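Local structure of TssK C (Escherichia coli, 5M2Y) at residues 26-31 / 124-129. The protein is a baseplate component of the type VI secretion system, represented here by its C-terminal domain, and probably links the baseplate to the membrane complex. Sequence-based numbering, arbitrary orientation.
Sequences EGADFW and LFAVLR
One face of the Arg129 guanidinium has Ala28 N 3.4 Å above its plane, offset toward the rim, while the indole of Trp31 has Phe125 O at its edge and Val127 CG2 meeting it obliquely. Trp31 O lies at the edge of the Phe125 ring, which meets Phe5 edge-to-face. These groups flank an antiparallel pairing in which strand 121-128, the last of the domain, runs beside strand 28-35 and on its other side pairs with strand 3-11. Hydrogen-bonded pairs Asp29-Val127 and Trp31-Phe125 alternate with non-hydrogen-bonded pairs Ala28-Leu128 and Phe30-Ala126. Val127 N reaches Asp29 O at 2.8 Å, and Phe125 N reaches Trp31 O at 3.0 Å.

Asp29, Trp31, Phe125 and Val127 share one face of the sheet. Setting CG of Trp31 beside its own backbone N (chi1 -78°) brings the six-membered ring across to Val127, where CZ3 packs 3.4 Å from Val127 CG2; the branched valine offers a compact methyl to the broad ring. The Trp31 side chain also touches Val78 and Pro79. Phe30 points to the other face, and its ring atom CE2 comes 3.7 Å from Ala126 CB, meeting it obliquely, the small alanine permitting this close approach; Leu93 and Leu95 of strand 89-95 also touch the Phe30 side chain.

Beyond the paired strands, Arg129 folds back, bent at chi3 (-65°), and its NE comes 3.2 Å from Gly27 CA; having no side chain, glycine lets the arginine lie directly against the main chain. The long side chain then crosses Asp29 at about a right angle, making a salt bridge whose hydrogen bond is weak, Arg129 NH1 to Asp29 OD1 at 3.2 Å. The other carboxylate oxygen, Asp29 OD2, accepts a hydrogen bond from a water that also donates to Val127 O, with 2.7 Å between the water oxygen and Val127 O.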
loop_
_atom_site.group_PDB
_atom_site.type_symbol
_atom_site.label_atom_id
_atom_site.label_comp_id
_atom_site.label_asym_id
_atom_site.label_seq_id
_atom_site.Cartn_x
_atom_site.Cartn_y
_atom_site.Cartn_z
ATOM N N GLU A 26 0.546 -16.799 5.489
ATOM C CA GLU A 26 1.141 -17.316 6.725
ATOM C C GLU A 26 1.478 -16.244 7.772
ATOM O O GLU A 26 2.045 -16.546 8.827
ATOM C CB GLU A 26 2.393 -18.134 6.406
ATOM C CG GLU A 26 2.134 -19.432 5.672
ATOM C CD GLU A 26 3.308 -19.933 4.849
ATOM O OE1 GLU A 26 4.460 -19.537 5.133
ATOM O OE2 GLU A 26 3.064 -20.736 3.919
ATOM N N GLY A 27 1.149 -15.003 7.460
ATOM C CA GLY A 27 1.417 -13.887 8.340
ATOM C C GLY A 27 2.376 -12.898 7.722
ATOM O O GLY A 27 3.559 -13.188 7.566
ATOM N N ALA A 28 1.817 -11.767 7.264
ATOM C CA ALA A 28 2.558 -10.653 6.685
ATOM C C ALA A 28 1.931 -9.325 7.006
ATOM O O ALA A 28 0.710 -9.223 7.117
ATOM C CB ALA A 28 2.706 -10.797 5.192
ATOM N N ASP A 29 2.790 -8.319 7.169
ATOM C CA ASP A 29 2.422 -6.930 7.405
ATOM C C ASP A 29 2.971 -6.152 6.232
ATOM O O ASP A 29 4.035 -6.487 5.714
ATOM C CB ASP A 29 2.972 -6.426 8.729
ATOM C CG ASP A 29 2.413 -7.190 9.915
ATOM O OD1 ASP A 29 1.158 -7.224 10.072
ATOM O OD2 ASP A 29 3.221 -7.713 10.712
ATOM N N PHE A 30 2.222 -5.151 5.782
ATOM C CA PHE A 30 2.547 -4.388 4.584
ATOM C C PHE A 30 2.948 -2.951 4.836
ATOM O O PHE A 30 2.460 -2.315 5.763
ATOM C CB PHE A 30 1.351 -4.431 3.628
ATOM C CG PHE A 30 0.957 -5.814 3.165
ATOM C CD1 PHE A 30 0.109 -6.604 3.927
ATOM C CD2 PHE A 30 1.413 -6.311 1.958
ATOM C CE1 PHE A 30 -0.250 -7.874 3.508
ATOM C CE2 PHE A 30 1.049 -7.591 1.538
ATOM C CZ PHE A 30 0.207 -8.356 2.311
ATOM N N TRP A 31 3.843 -2.446 3.981
ATOM C CA TRP A 31 4.319 -1.066 4.012
ATOM C C TRP A 31 4.396 -0.496 2.619
ATOM O O TRP A 31 4.769 -1.190 1.673
ATOM C CB TRP A 31 5.729 -0.950 4.609
ATOM C CG TRP A 31 5.788 -1.036 6.088
ATOM C CD1 TRP A 31 5.866 -0.005 6.973
ATOM C CD2 TRP A 31 5.830 -2.238 6.859
ATOM N NE1 TRP A 31 5.924 -0.486 8.257
ATOM C CE2 TRP A 31 5.891 -1.858 8.216
ATOM C CE3 TRP A 31 5.812 -3.600 6.539
ATOM C CZ2 TRP A 31 5.910 -2.801 9.244
ATOM C CZ3 TRP A 31 5.834 -4.526 7.551
ATOM C CH2 TRP A 31 5.914 -4.131 8.886
ATOM N N LEU A 124 5.402 -1.394 -2.791
ATOM C CA LEU A 124 4.771 -2.129 -1.696
ATOM C C LEU A 124 5.670 -3.279 -1.295
ATOM O O LEU A 124 6.181 -3.995 -2.153
ATOM C CB LEU A 124 3.382 -2.643 -2.124
ATOM C CG LEU A 124 2.580 -3.482 -1.118
ATOM C CD1 LEU A 124 2.108 -2.650 0.065
ATOM C CD2 LEU A 124 1.385 -4.119 -1.798
ATOM N N PHE A 125 5.932 -3.370 0.023
ATOM C CA PHE A 125 6.744 -4.405 0.666
ATOM C C PHE A 125 5.898 -5.115 1.728
ATOM O O PHE A 125 5.112 -4.477 2.424
ATOM C CB PHE A 125 7.946 -3.779 1.395
ATOM C CG PHE A 125 8.953 -3.045 0.552
ATOM C CD1 PHE A 125 8.807 -1.693 0.286
ATOM C CD2 PHE A 125 10.086 -3.693 0.076
ATOM C CE1 PHE A 125 9.745 -1.017 -0.498
ATOM C CE2 PHE A 125 11.029 -3.014 -0.697
ATOM C CZ PHE A 125 10.855 -1.680 -0.978
ATOM N N ALA A 126 6.092 -6.429 1.866
ATOM C CA ALA A 126 5.476 -7.227 2.920
ATOM C C ALA A 126 6.609 -7.842 3.723
ATOM O O ALA A 126 7.600 -8.311 3.150
ATOM C CB ALA A 126 4.582 -8.313 2.347
ATOM N N VAL A 127 6.469 -7.783 5.021
ATOM C CA VAL A 127 7.444 -8.369 5.899
ATOM C C VAL A 127 6.778 -9.605 6.450
ATOM O O VAL A 127 5.754 -9.528 7.019
ATOM C CB VAL A 127 7.861 -7.417 7.000
ATOM C CG1 VAL A 127 8.780 -8.081 7.994
ATOM C CG2 VAL A 127 8.556 -6.229 6.393
ATOM N N LEU A 128 7.367 -10.753 6.191
ATOM C CA LEU A 128 6.793 -11.989 6.667
ATOM C C LEU A 128 6.962 -12.170 8.167
ATOM O O LEU A 128 8.003 -11.940 8.702
ATOM C CB LEU A 128 7.366 -13.182 5.910
ATOM C CG LEU A 128 7.242 -13.085 4.411
ATOM C CD1 LEU A 128 7.860 -14.227 3.649
ATOM C CD2 LEU A 128 5.811 -12.881 3.980
ATOM N N ARG A 129 5.904 -12.589 8.826
ATOM C CA ARG A 129 5.939 -12.818 10.252
ATOM C C ARG A 129 6.506 -14.187 10.572
ATOM O O ARG A 129 6.208 -15.154 9.882
ATOM C CB ARG A 129 4.527 -12.670 10.858
ATOM C CG ARG A 129 3.957 -11.287 10.689
ATOM C CD ARG A 129 2.667 -11.034 11.387
ATOM N NE ARG A 129 1.605 -11.844 10.840
ATOM C CZ ARG A 129 0.387 -11.405 10.565
ATOM N NH1 ARG A 129 0.061 -10.165 10.773
ATOM N NH2 ARG A 129 -0.524 -12.243 10.119
HETATM O O HOH W 1 5.035 -15.475 7.307
HETATM O O HOH W 2 5.607 -8.541 9.580
#